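Local coordinates for protein fatty acid synthase 1, isoform A (PDB 6FN6) that probably builds long-chain saturated fatty acids from acetyl-CoA and malonyl-CoA with NADPH, this piece being its modifying region of dehydratase, enoylreductase and ketoreductase, at residues I291-E296 / T552-K557; V497-C502 / Y1074-S1079; Y485-G490 / E523-T528; K584-A589 / N914-T919; G934-E939 / F1009-V1014. All blocks are in the same frame, centred on the assembly; numbering follows the deposited sequence.

Contact 1: I291-E296 / T552-K557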
# COMPACT_ATOMS: atom_id res chain seq x y z
N ILE A 291 53.12 10.18 -46.32
CA ILE A 291 52.85 8.75 -46.19
C ILE A 291 51.82 8.33 -47.24
O ILE A 291 51.90 7.23 -47.79
CB ILE A 291 52.38 8.40 -44.77
CG1 ILE A 291 53.50 8.64 -43.75
CG2 ILE A 291 51.88 6.96 -44.69
CD1 ILE A 291 54.71 7.74 -43.92
N GLN A 292 50.86 9.20 -47.50
CA GLN A 292 49.85 8.92 -48.51
C GLN A 292 50.47 8.67 -49.88
O GLN A 292 50.10 7.73 -50.58
CB GLN A 292 48.84 10.06 -48.60
CG GLN A 292 47.74 9.99 -47.56
CD GLN A 292 46.76 11.13 -47.68
OE1 GLN A 292 46.31 11.46 -48.78
NE2 GLN A 292 46.42 11.73 -46.55
N VAL A 293 51.42 9.52 -50.26
CA VAL A 293 52.10 9.39 -51.54
C VAL A 293 52.87 8.07 -51.59
O VAL A 293 52.91 7.40 -52.62
CB VAL A 293 53.03 10.59 -51.80
CG1 VAL A 293 53.85 10.38 -53.08
CG2 VAL A 293 52.21 11.87 -51.90
N ILE A 294 53.50 7.71 -50.47
CA ILE A 294 54.28 6.49 -50.39
C ILE A 294 53.37 5.27 -50.55
O ILE A 294 53.67 4.36 -51.32
CB ILE A 294 55.07 6.42 -49.07
CG1 ILE A 294 56.07 7.57 -48.99
CG2 ILE A 294 55.81 5.09 -48.95
CD1 ILE A 294 56.66 7.79 -47.62
N ILE A 295 52.27 5.26 -49.81
CA ILE A 295 51.31 4.17 -49.90
C ILE A 295 50.80 4.08 -51.33
O ILE A 295 50.72 2.99 -51.91
CB ILE A 295 50.14 4.36 -48.89
CG1 ILE A 295 50.65 4.24 -47.45
CG2 ILE A 295 49.02 3.35 -49.14
CD1 ILE A 295 49.66 4.66 -46.39
N GLU A 296 50.46 5.23 -51.89
CA GLU A 296 49.95 5.31 -53.26
C GLU A 296 50.93 4.70 -54.26
O GLU A 296 50.51 4.17 -55.29
CB GLU A 296 49.65 6.77 -53.62
CG GLU A 296 48.78 6.96 -54.85
CD GLU A 296 48.27 8.38 -54.98
OE1 GLU A 296 47.04 8.57 -55.08
OE2 GLU A 296 49.10 9.32 -55.01
N THR A 552 48.86 15.99 -56.60
CA THR A 552 47.98 14.86 -56.35
C THR A 552 46.77 15.31 -55.54
O THR A 552 46.76 16.42 -55.01
CB THR A 552 48.70 13.74 -55.58
OG1 THR A 552 49.11 14.23 -54.30
CG2 THR A 552 49.92 13.26 -56.34
N PHE A 553 45.76 14.46 -55.47
CA PHE A 553 44.62 14.70 -54.59
C PHE A 553 44.79 13.92 -53.30
O PHE A 553 44.79 12.69 -53.30
CB PHE A 553 43.31 14.32 -55.28
CG PHE A 553 42.82 15.35 -56.25
CD1 PHE A 553 42.23 16.51 -55.80
CD2 PHE A 553 42.96 15.15 -57.61
CE1 PHE A 553 41.78 17.47 -56.70
CE2 PHE A 553 42.51 16.10 -58.51
CZ PHE A 553 41.92 17.26 -58.05
N ARG A 554 44.96 14.65 -52.20
CA ARG A 554 45.19 14.03 -50.90
C ARG A 554 44.04 14.33 -49.94
O ARG A 554 43.40 15.38 -50.03
CB ARG A 554 46.52 14.51 -50.31
CG ARG A 554 47.73 14.26 -51.20
CD ARG A 554 48.37 12.90 -50.95
NE ARG A 554 47.49 11.77 -51.25
CZ ARG A 554 47.45 11.11 -52.41
NH1 ARG A 554 48.25 11.46 -53.41
NH2 ARG A 554 46.61 10.10 -52.56
N HIS A 555 43.78 13.41 -49.02
CA HIS A 555 42.70 13.57 -48.05
C HIS A 555 43.25 14.01 -46.69
O HIS A 555 44.10 13.34 -46.12
CB HIS A 555 41.89 12.28 -47.91
CG HIS A 555 42.73 11.07 -47.67
ND1 HIS A 555 43.39 10.84 -46.48
CD2 HIS A 555 43.00 10.00 -48.45
CE1 HIS A 555 44.04 9.70 -46.54
NE2 HIS A 555 43.82 9.16 -47.73
N LEU A 556 42.75 15.13 -46.20
CA LEU A 556 43.22 15.71 -44.94
C LEU A 556 42.21 15.52 -43.81
O LEU A 556 41.00 15.69 -44.00
CB LEU A 556 43.53 17.19 -45.13
CG LEU A 556 44.92 17.55 -45.64
CD1 LEU A 556 45.28 16.76 -46.89
CD2 LEU A 556 45.01 19.04 -45.92
N LYS A 557 42.71 15.19 -42.63
CA LYS A 557 41.88 15.01 -41.44
C LYS A 557 41.29 16.34 -40.98
O LYS A 557 42.02 17.32 -40.82
CB LYS A 557 42.68 14.38 -40.30
CG LYS A 557 43.09 12.92 -40.51
CD LYS A 557 44.19 12.52 -39.53
CE LYS A 557 44.77 11.14 -39.82
NZ LYS A 557 45.27 11.01 -41.22
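Q292 OE1 accepts from two donors of the strand: R554 NE at 2.8 Å and the backbone N of H555 at 3.2 Å. The peptide N-H lies in the carbonyl plane, on a lone pair, whereas R554 NE is tilted 30° from it. Q292 NE2 in turn donates to H555 O (2.9 Å) and also binds D288. A glutamine suits the place because its amide offers acceptor and donor together to one strand residue. That amide also stacks over a face of the H555 ring, which sits there because its CG stands between backbone N and carbonyl carbon (chi1 51°). I291 and I294 of the same helix pack on strand 402-409 in a sheet with the strand order of methyltransferases, so the helix probably belongs to a pseudo-methyltransferase domain, here tied to the pseudo-ketoreductase strand 549-557. One turn beyond Q292, E296 takes R554 end-on in a salt bridge, OE2 with NH1 at 2.8 Å and OE1 with NH2 at 3.0 Å. Both nitrogens come from above the carboxylate plane, which is turned 76° against the guanidinium. V293 CG2 rests on R554 CD at 4.1 Å, an aliphatic contact beside the charged one.

Contact 2: V497-C502 / Y1074-S1079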
# COMPACT_ATOMS: atom_id res chain seq x y z
N VAL A 497 40.68 11.24 -58.64
CA VAL A 497 40.74 10.32 -57.51
C VAL A 497 40.07 9.00 -57.86
O VAL A 497 40.65 7.93 -57.69
CB VAL A 497 40.11 10.95 -56.25
CG1 VAL A 497 40.01 9.94 -55.11
CG2 VAL A 497 40.91 12.16 -55.82
N GLY A 498 38.83 9.07 -58.35
CA GLY A 498 38.09 7.88 -58.70
C GLY A 498 38.76 7.07 -59.79
O GLY A 498 38.88 5.85 -59.69
N LEU A 499 39.21 7.76 -60.83
CA LEU A 499 39.85 7.11 -61.97
C LEU A 499 41.13 6.40 -61.54
O LEU A 499 41.44 5.32 -62.03
CB LEU A 499 40.16 8.13 -63.06
CG LEU A 499 40.74 7.57 -64.36
CD1 LEU A 499 39.79 6.56 -64.98
CD2 LEU A 499 41.07 8.68 -65.35
N MET A 500 41.88 7.01 -60.62
CA MET A 500 43.10 6.40 -60.12
C MET A 500 42.80 5.07 -59.45
O MET A 500 43.44 4.06 -59.72
CB MET A 500 43.81 7.34 -59.14
CG MET A 500 45.21 6.87 -58.73
SD MET A 500 46.41 6.94 -60.08
CE MET A 500 46.40 5.25 -60.69
N THR A 501 41.81 5.08 -58.56
CA THR A 501 41.40 3.88 -57.83
C THR A 501 40.96 2.80 -58.81
O THR A 501 41.27 1.63 -58.63
CB THR A 501 40.25 4.18 -56.85
OG1 THR A 501 40.63 5.24 -55.97
CG2 THR A 501 39.89 2.95 -56.02
N CYS A 502 40.24 3.21 -59.85
CA CYS A 502 39.75 2.28 -60.86
C CYS A 502 40.91 1.56 -61.56
O CYS A 502 40.80 0.38 -61.88
CB CYS A 502 38.89 3.02 -61.88
SG CYS A 502 38.22 1.97 -63.17
N TYR A 1074 31.86 0.42 -61.27
CA TYR A 1074 31.42 1.13 -60.07
C TYR A 1074 32.43 2.23 -59.77
O TYR A 1074 32.05 3.36 -59.43
CB TYR A 1074 31.29 0.18 -58.88
CG TYR A 1074 30.54 0.78 -57.71
CD1 TYR A 1074 29.16 0.82 -57.70
CD2 TYR A 1074 31.23 1.30 -56.62
CE1 TYR A 1074 28.47 1.37 -56.64
CE2 TYR A 1074 30.54 1.86 -55.55
CZ TYR A 1074 29.16 1.88 -55.57
OH TYR A 1074 28.47 2.43 -54.51
N GLY A 1075 33.71 1.91 -59.90
CA GLY A 1075 34.77 2.88 -59.67
C GLY A 1075 34.65 4.06 -60.61
O GLY A 1075 34.94 5.20 -60.23
N LEU A 1076 34.24 3.80 -61.84
CA LEU A 1076 34.09 4.85 -62.84
C LEU A 1076 32.86 5.70 -62.54
O LEU A 1076 32.82 6.88 -62.88
CB LEU A 1076 33.99 4.25 -64.24
CG LEU A 1076 35.31 3.75 -64.85
CD1 LEU A 1076 35.05 2.91 -66.09
CD2 LEU A 1076 36.23 4.91 -65.17
N ALA A 1077 31.86 5.09 -61.92
CA ALA A 1077 30.66 5.83 -61.53
C ALA A 1077 31.04 6.83 -60.44
O ALA A 1077 30.55 7.96 -60.43
CB ALA A 1077 29.58 4.89 -61.04
N ASN A 1078 31.92 6.42 -59.54
CA ASN A 1078 32.43 7.31 -58.50
C ASN A 1078 33.18 8.47 -59.14
O ASN A 1078 32.92 9.63 -58.84
CB ASN A 1078 33.35 6.56 -57.54
CG ASN A 1078 32.60 5.65 -56.59
OD1 ASN A 1078 31.38 5.73 -56.48
ND2 ASN A 1078 33.33 4.77 -55.91
N SER A 1079 34.13 8.14 -60.02
CA SER A 1079 34.92 9.15 -60.70
C SER A 1079 34.01 10.20 -61.34
O SER A 1079 34.26 11.40 -61.25
CB SER A 1079 35.81 8.51 -61.77
OG SER A 1079 36.56 9.49 -62.46
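G498 and S1079 bring two helices together at a CA-to-CA distance of 4.0 Å, with the segment axes 7.6 Å apart and nearly antiparallel (165°). G498 suits this spot because a CB on it would run into S1079 CA. On the partner helix the residue is a small serine, whose CB lies 3.8 Å from G498 C. Its OG stands opposite the backbone N (chi1 179°), a setting that carries the hydroxyl past L499 N and on to G495 O, to which it is hydrogen-bonded. The glycine's own N-H, in the first turn of helix 496-504, is taken by E1082 OE1.

To one flank of this pair lies an apolar group of three. L1076 CG turns to the side of its backbone N, chi1 -76°, and the extended chi2 leaves CD2 directed at the first helix. There CD2 meets L499 CD1 at 3.9 Å, the two leucines crossing at a slant by their methyl ends. C502 comes from the next turn: its SG reaches across to L1076 CG at 3.8 Å. W466 of helix 466-480 packs on both leucines and covers the group further.

The first helix belongs to the pseudo-ketoreductase and the second to the ketoreductase, so the pair joins two Rossmann-type halves. No hydrogen bond links the two six-residue segments directly, so the helices are held by the close fit of small residues and by leucine and sulfur contacts, and the bonds to G495 and E1082 probably help fix how they are set against each other.

Contact 3: Y485-G490 / E523-T528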
# COMPACT_ATOMS: atom_id res chain seq x y z
N TYR A 485 50.89 4.22 -69.61
CA TYR A 485 50.53 5.58 -69.24
C TYR A 485 49.09 5.86 -69.63
O TYR A 485 48.75 5.87 -70.82
CB TYR A 485 51.45 6.60 -69.89
CG TYR A 485 52.84 6.65 -69.30
CD1 TYR A 485 53.11 7.41 -68.17
CD2 TYR A 485 53.89 5.95 -69.89
CE1 TYR A 485 54.38 7.46 -67.63
CE2 TYR A 485 55.16 6.00 -69.35
CZ TYR A 485 55.40 6.75 -68.22
OH TYR A 485 56.66 6.80 -67.69
N VAL A 486 48.23 6.07 -68.64
CA VAL A 486 46.84 6.40 -68.88
C VAL A 486 46.72 7.92 -68.90
O VAL A 486 46.92 8.57 -67.87
CB VAL A 486 45.91 5.78 -67.82
CG1 VAL A 486 44.45 5.96 -68.22
CG2 VAL A 486 46.24 4.31 -67.61
N VAL A 487 46.41 8.48 -70.06
CA VAL A 487 46.37 9.93 -70.23
C VAL A 487 44.92 10.40 -70.30
O VAL A 487 44.17 9.95 -71.16
CB VAL A 487 47.15 10.36 -71.48
CG1 VAL A 487 47.10 11.88 -71.64
CG2 VAL A 487 48.59 9.88 -71.40
N CYS A 488 44.54 11.30 -69.40
CA CYS A 488 43.19 11.83 -69.37
C CYS A 488 43.21 13.36 -69.39
O CYS A 488 43.18 14.00 -68.34
CB CYS A 488 42.44 11.34 -68.14
SG CYS A 488 40.73 11.94 -68.03
N GLN A 489 43.27 13.93 -70.59
CA GLN A 489 43.41 15.38 -70.74
C GLN A 489 42.09 16.06 -71.11
O GLN A 489 41.48 15.75 -72.14
CB GLN A 489 44.46 15.70 -71.81
CG GLN A 489 44.69 17.19 -72.01
CD GLN A 489 45.97 17.48 -72.77
OE1 GLN A 489 46.70 16.57 -73.18
NE2 GLN A 489 46.26 18.76 -72.97
N GLY A 490 41.66 17.00 -70.27
CA GLY A 490 40.48 17.80 -70.53
C GLY A 490 39.20 17.00 -70.74
O GLY A 490 38.45 17.27 -71.67
N GLU A 523 50.72 21.08 -73.71
CA GLU A 523 51.54 20.26 -74.59
C GLU A 523 51.00 18.83 -74.54
O GLU A 523 50.71 18.31 -73.47
CB GLU A 523 53.01 20.28 -74.16
CG GLU A 523 53.71 21.62 -74.33
CD GLU A 523 53.40 22.59 -73.21
OE1 GLU A 523 52.57 22.26 -72.33
OE2 GLU A 523 53.99 23.69 -73.20
N LYS A 524 50.87 18.22 -75.71
CA LYS A 524 50.35 16.86 -75.79
C LYS A 524 51.22 15.98 -74.91
O LYS A 524 52.37 16.31 -74.65
CB LYS A 524 50.34 16.35 -77.23
CG LYS A 524 49.57 17.22 -78.21
CD LYS A 524 48.10 17.32 -77.84
CE LYS A 524 47.33 18.13 -78.86
NZ LYS A 524 45.88 18.21 -78.54
N PHE A 525 50.68 14.86 -74.45
CA PHE A 525 51.47 13.97 -73.62
C PHE A 525 52.69 13.54 -74.41
O PHE A 525 52.59 13.20 -75.59
CB PHE A 525 50.66 12.76 -73.16
CG PHE A 525 51.49 11.71 -72.48
CD1 PHE A 525 51.79 11.82 -71.13
CD2 PHE A 525 51.98 10.63 -73.18
CE1 PHE A 525 52.57 10.87 -70.50
CE2 PHE A 525 52.75 9.67 -72.56
CZ PHE A 525 53.04 9.79 -71.22
N SER A 526 53.84 13.54 -73.76
CA SER A 526 55.08 13.12 -74.39
C SER A 526 56.17 12.99 -73.35
O SER A 526 56.35 13.86 -72.50
CB SER A 526 55.49 14.12 -75.48
OG SER A 526 56.68 13.71 -76.13
N LEU A 527 56.89 11.88 -73.40
CA LEU A 527 57.99 11.63 -72.48
C LEU A 527 59.10 12.65 -72.67
O LEU A 527 59.84 12.97 -71.74
CB LEU A 527 58.54 10.21 -72.68
CG LEU A 527 57.53 9.07 -72.62
CD1 LEU A 527 58.22 7.74 -72.93
CD2 LEU A 527 56.83 9.00 -71.27
N THR A 528 59.22 13.17 -73.89
CA THR A 528 60.30 14.09 -74.25
C THR A 528 60.05 15.53 -73.81
O THR A 528 60.99 16.27 -73.54
CB THR A 528 60.54 14.09 -75.77
OG1 THR A 528 59.40 14.62 -76.45
CG2 THR A 528 60.80 12.67 -76.27
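F525 reaches from a loop to the strand residues V487 and Y485, and most of its side chain meets one or the other. At the root, CB lies 4.0 Å from V487 CG1, with CG2 of the same valine equally near. CG swings opposite the backbone N (chi1 171°), which turns one face of the ring to V487. The nearest ring atom, CG, is 3.6 Å from V487 CG2, and that methyl sits over one face in a CH-pi contact, 3.8 Å from the ring centroid and 20° off the normal. CD1 and CD2 flank the same methyl. At the far end, F525 CZ comes over a face of the Y485 ring, 3.7 Å from Y485 CG, with the two ring planes 44° apart.

Strand 483-489 runs parallel between strands 454-457 and 512-517 of the pseudo-ketoreductase, a Rossmann-type fold, and the loop that follows 512-517 folds back over one side of it before helix 530-536. V456, V515 and L536 also touch F525, so a large apolar ring suits this meeting of strands and loop. Replacing F525 by alanine would probably open a gap, leaving V487 CG2 without its aromatic face and the Y485 ring without the CZ contact.

L527 adds a second hold farther along the loop: its CD2 lies 3.9 Å from Y485 CE2. The tyrosine suits both demands, since its ring serves this apolar cluster while OH is hydrogen-bonded to R452 NH2. At the other end Q489 lies near the E523 backbone, its NE2 weakly hydrogen-bonded to A520 O.

Contact 4: K584-A589 / N914-T919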
# COMPACT_ATOMS: atom_id res chain seq x y z
N LYS A 584 26.62 20.26 -23.26
CA LYS A 584 27.18 21.29 -24.11
C LYS A 584 26.08 22.10 -24.79
O LYS A 584 24.96 21.62 -24.97
CB LYS A 584 28.11 20.68 -25.16
CG LYS A 584 29.37 20.02 -24.61
CD LYS A 584 30.29 19.55 -25.73
CE LYS A 584 31.61 19.01 -25.21
NZ LYS A 584 31.47 17.68 -24.55
N TRP A 585 26.39 23.34 -25.15
CA TRP A 585 25.46 24.18 -25.89
C TRP A 585 25.41 23.73 -27.35
O TRP A 585 26.45 23.45 -27.95
CB TRP A 585 25.86 25.65 -25.80
CG TRP A 585 25.66 26.24 -24.44
CD1 TRP A 585 26.56 26.26 -23.42
CD2 TRP A 585 24.49 26.91 -23.96
NE1 TRP A 585 26.02 26.90 -22.33
CE2 TRP A 585 24.75 27.30 -22.64
CE3 TRP A 585 23.25 27.21 -24.53
CZ2 TRP A 585 23.81 27.99 -21.86
CZ3 TRP A 585 22.32 27.89 -23.76
CH2 TRP A 585 22.60 28.27 -22.44
N ILE A 586 24.21 23.67 -27.90
CA ILE A 586 24.02 23.26 -29.28
C ILE A 586 23.28 24.36 -30.03
O ILE A 586 22.35 24.96 -29.49
CB ILE A 586 23.25 21.93 -29.37
CG1 ILE A 586 23.94 20.85 -28.52
CG2 ILE A 586 23.10 21.49 -30.82
CD1 ILE A 586 25.35 20.51 -28.96
N GLU A 587 23.68 24.62 -31.26
CA GLU A 587 23.00 25.62 -32.07
C GLU A 587 21.57 25.16 -32.30
O GLU A 587 21.33 23.98 -32.55
CB GLU A 587 23.72 25.84 -33.40
CG GLU A 587 23.17 26.98 -34.23
CD GLU A 587 23.88 27.12 -35.57
OE1 GLU A 587 23.55 28.06 -36.31
OE2 GLU A 587 24.75 26.28 -35.87
N ALA A 588 20.63 26.09 -32.23
CA ALA A 588 19.22 25.75 -32.37
C ALA A 588 18.71 26.14 -33.74
O ALA A 588 19.30 26.99 -34.41
CB ALA A 588 18.40 26.43 -31.29
N ALA A 589 17.62 25.52 -34.17
CA ALA A 589 17.02 25.87 -35.44
C ALA A 589 16.31 27.21 -35.28
O ALA A 589 15.89 27.56 -34.18
CB ALA A 589 16.04 24.80 -35.89
N ASN A 914 28.95 30.45 -27.57
CA ASN A 914 29.71 29.38 -28.19
C ASN A 914 28.96 28.06 -28.05
O ASN A 914 28.77 27.54 -26.95
CB ASN A 914 31.10 29.27 -27.56
CG ASN A 914 31.94 30.50 -27.81
OD1 ASN A 914 32.60 30.62 -28.84
ND2 ASN A 914 31.92 31.44 -26.87
N ALA A 915 28.52 27.53 -29.19
CA ALA A 915 27.79 26.27 -29.23
C ALA A 915 28.26 25.43 -30.40
O ALA A 915 28.79 25.95 -31.38
CB ALA A 915 26.29 26.53 -29.33
N ILE A 916 28.09 24.12 -30.28
CA ILE A 916 28.43 23.22 -31.37
C ILE A 916 27.51 23.56 -32.53
O ILE A 916 26.28 23.51 -32.38
CB ILE A 916 28.31 21.75 -30.94
CG1 ILE A 916 29.30 21.45 -29.81
CG2 ILE A 916 28.56 20.82 -32.12
CD1 ILE A 916 29.10 20.11 -29.14
N PRO A 917 28.08 23.93 -33.69
CA PRO A 917 27.20 24.30 -34.80
C PRO A 917 26.37 23.12 -35.28
O PRO A 917 26.80 21.97 -35.18
CB PRO A 917 28.17 24.77 -35.89
CG PRO A 917 29.46 24.10 -35.57
CD PRO A 917 29.50 23.98 -34.07
N ARG A 918 25.18 23.41 -35.80
CA ARG A 918 24.29 22.36 -36.29
C ARG A 918 23.37 22.91 -37.37
O ARG A 918 22.76 23.96 -37.21
CB ARG A 918 23.47 21.77 -35.14
CG ARG A 918 22.44 20.76 -35.58
CD ARG A 918 21.89 19.97 -34.40
NE ARG A 918 22.93 19.13 -33.81
CZ ARG A 918 22.71 18.23 -32.85
NH1 ARG A 918 21.49 18.05 -32.37
NH2 ARG A 918 23.73 17.51 -32.39
N THR A 919 23.30 22.18 -38.48
CA THR A 919 22.50 22.60 -39.62
C THR A 919 21.18 21.85 -39.65
O THR A 919 21.15 20.63 -39.54
CB THR A 919 23.26 22.37 -40.96
OG1 THR A 919 24.57 22.95 -40.87
CG2 THR A 919 22.51 22.99 -42.12
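I916 is gripped through its backbone by the residues before and after I586. Its N donates to W585 O at 2.9 Å, and its O accepts from E587 N at 3.0 Å. One residue held by two that flank its partner makes a parallel bridge; here it is a single one, the two chains running 62° apart.

A third hydrogen bond uses a side chain. E587 is extended, CG opposite the backbone N (chi1 -173°), and its carboxylate runs along the other chain until OE2 takes the N-H of R918 at 2.9 Å. The bond is nearly straight (167°) and meets OE2 on its anti side. A glutamate suits the place because its chain brings an acceptor to the next backbone N-H past P917, which has none. With an alanine at E587, the R918 N-H would probably lose its acceptor and the chain beyond P917 would be less firmly held.

Apolar contacts fill in around the bridge. I586 and I916 lie side by side, pointing the same way, with I586 CD1 3.8 Å from I916 CB. K584 adds the aliphatic part of its chain, CD lying 3.7 Å from I916 CD1, and W585 CB meets A915 CB at 3.7 Å. Over one face of the R918 guanidinium sits I586 CG2, 3.8 Å from NE.

Strand 583-587 closes a hairpin with 570-574, and strand 913-915 pairs with 565-567. The contact thus ties chain running toward the enoylreductase to chain leaving it for the ketoreductase, as befits a domain inserted between pseudo-ketoreductase and ketoreductase.

Contact 5: G934-E939 / F1009-V1014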
# COMPACT_ATOMS: atom_id res chain seq x y z
N GLY A 934 15.52 2.50 -50.43
CA GLY A 934 16.50 1.52 -50.02
C GLY A 934 16.82 1.69 -48.55
O GLY A 934 16.37 2.64 -47.91
N GLY A 935 17.59 0.75 -47.99
CA GLY A 935 17.95 0.80 -46.59
C GLY A 935 18.54 2.14 -46.19
O GLY A 935 18.04 2.80 -45.28
N PHE A 936 19.60 2.54 -46.88
CA PHE A 936 20.26 3.82 -46.64
C PHE A 936 19.27 4.98 -46.75
O PHE A 936 19.22 5.85 -45.88
CB PHE A 936 21.41 4.01 -47.64
CG PHE A 936 22.34 5.14 -47.30
CD1 PHE A 936 21.99 6.45 -47.58
CD2 PHE A 936 23.56 4.89 -46.70
CE1 PHE A 936 22.84 7.50 -47.27
CE2 PHE A 936 24.42 5.93 -46.39
CZ PHE A 936 24.06 7.23 -46.67
N GLY A 937 18.50 5.00 -47.84
CA GLY A 937 17.56 6.07 -48.11
C GLY A 937 16.55 6.32 -47.01
O GLY A 937 16.27 7.46 -46.66
N LEU A 938 15.99 5.24 -46.47
CA LEU A 938 14.98 5.35 -45.42
C LEU A 938 15.52 6.03 -44.18
O LEU A 938 14.89 6.93 -43.62
CB LEU A 938 14.43 3.96 -45.07
CG LEU A 938 13.65 3.28 -46.20
CD1 LEU A 938 13.32 1.84 -45.82
CD2 LEU A 938 12.38 4.05 -46.53
N GLU A 939 16.71 5.61 -43.74
CA GLU A 939 17.29 6.16 -42.53
C GLU A 939 17.77 7.60 -42.75
O GLU A 939 17.78 8.41 -41.83
CB GLU A 939 18.44 5.28 -42.05
CG GLU A 939 18.01 3.85 -41.72
CD GLU A 939 16.81 3.78 -40.78
OE1 GLU A 939 15.85 3.04 -41.07
OE2 GLU A 939 16.83 4.48 -39.74
N PHE A 1009 19.61 14.27 -53.00
CA PHE A 1009 20.51 13.23 -52.53
C PHE A 1009 20.50 12.04 -53.48
O PHE A 1009 19.45 11.45 -53.74
CB PHE A 1009 20.12 12.79 -51.11
CG PHE A 1009 20.03 13.93 -50.13
CD1 PHE A 1009 21.11 14.27 -49.35
CD2 PHE A 1009 18.85 14.64 -50.00
CE1 PHE A 1009 21.03 15.32 -48.44
CE2 PHE A 1009 18.76 15.69 -49.10
CZ PHE A 1009 19.85 16.03 -48.32
N ASN A 1010 21.67 11.72 -54.02
CA ASN A 1010 21.81 10.62 -54.97
C ASN A 1010 22.39 9.42 -54.26
O ASN A 1010 23.43 9.51 -53.60
CB ASN A 1010 22.69 11.03 -56.14
CG ASN A 1010 22.12 12.19 -56.92
OD1 ASN A 1010 22.37 13.36 -56.60
ND2 ASN A 1010 21.35 11.89 -57.96
N LEU A 1011 21.72 8.28 -54.39
CA LEU A 1011 22.11 7.08 -53.67
C LEU A 1011 22.47 5.93 -54.60
O LEU A 1011 21.60 5.30 -55.19
CB LEU A 1011 20.99 6.66 -52.72
CG LEU A 1011 20.43 7.81 -51.86
CD1 LEU A 1011 19.31 7.33 -50.96
CD2 LEU A 1011 21.53 8.45 -51.03
N ALA A 1012 23.77 5.68 -54.73
CA ALA A 1012 24.27 4.51 -55.44
C ALA A 1012 24.57 3.39 -54.44
O ALA A 1012 25.03 2.31 -54.82
CB ALA A 1012 25.52 4.85 -56.23
N ALA A 1013 24.32 3.66 -53.16
CA ALA A 1013 24.66 2.71 -52.10
C ALA A 1013 23.64 1.59 -51.97
O ALA A 1013 23.94 0.54 -51.40
CB ALA A 1013 24.80 3.45 -50.78
N VAL A 1014 22.43 1.81 -52.48
CA VAL A 1014 21.36 0.83 -52.35
C VAL A 1014 21.56 -0.28 -53.37
O VAL A 1014 22.12 -0.05 -54.44
CB VAL A 1014 19.97 1.48 -52.49
CG1 VAL A 1014 19.77 2.55 -51.42
CG2 VAL A 1014 19.78 2.07 -53.89
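G934 stands at the N-cap of helix 935-946 and meets V1014, with their CA atoms 5.4 Å apart, while one turn into the helix G937 faces L1011 at 7.3 Å between CA atoms. V1014 fills the first of these approaches: its CG1 lies 3.7 Å from G934 CA, where a CB would collide with it. L1011 fills the second. Its CD1 reaches G937 CA at 3.6 Å, a distance at which a side chain on G937 would be tight, so glycine probably suits both positions, more surely at G937, since V1014 is poorly ordered. The other methyl of L1011, CD2, turns to F936 and meets CD1 of its ring at 4.0 Å. F936 has CG opposite its backbone N (chi1 -167°), which sends the ring from the helix across to the strand end, where the poorly ordered A1013 brings its CB within 4.5 Å of F936 CD2.

G934 and G937 belong to a GxGxxG pattern between a strand and a helix, consistent with the nucleotide-binding turn of a Rossmann-type ketoreductase. No hydrogen bond crosses between the segments. Strand 1005-1011 lies between 926-930 and 1055-1060, bonded through F1009 to the first and through N1010 to the second. Helix 935-946 rests on one side of these strands, with F936 meeting the F1059 ring and L938 packing on helix 963-974, while N1010 packs against helix 1034-1049.

Overall arrangement
Contacts 1 and 2 are buried; contacts 3, 4 and 5 are only partly so. Contact 1 is the most polar, binding a helix to a strand by salt bridge and amide, and it touches contact 2 where F553 packs on V497. Contact 2, made of small and apolar residues, shares a strand-then-helix succession with contact 3, where an aromatic loop residue covers strand 483-489 farther out. Contact 5 lies in the ketoreductase half and meets contact 2 where Y1074 OH approaches A1012 O. Like contact 2, it relies on glycines for close approach. Contact 4 stands apart, its nearest atoms about 10 Å from contact 5, and is the one built on backbone bridging between linking chains.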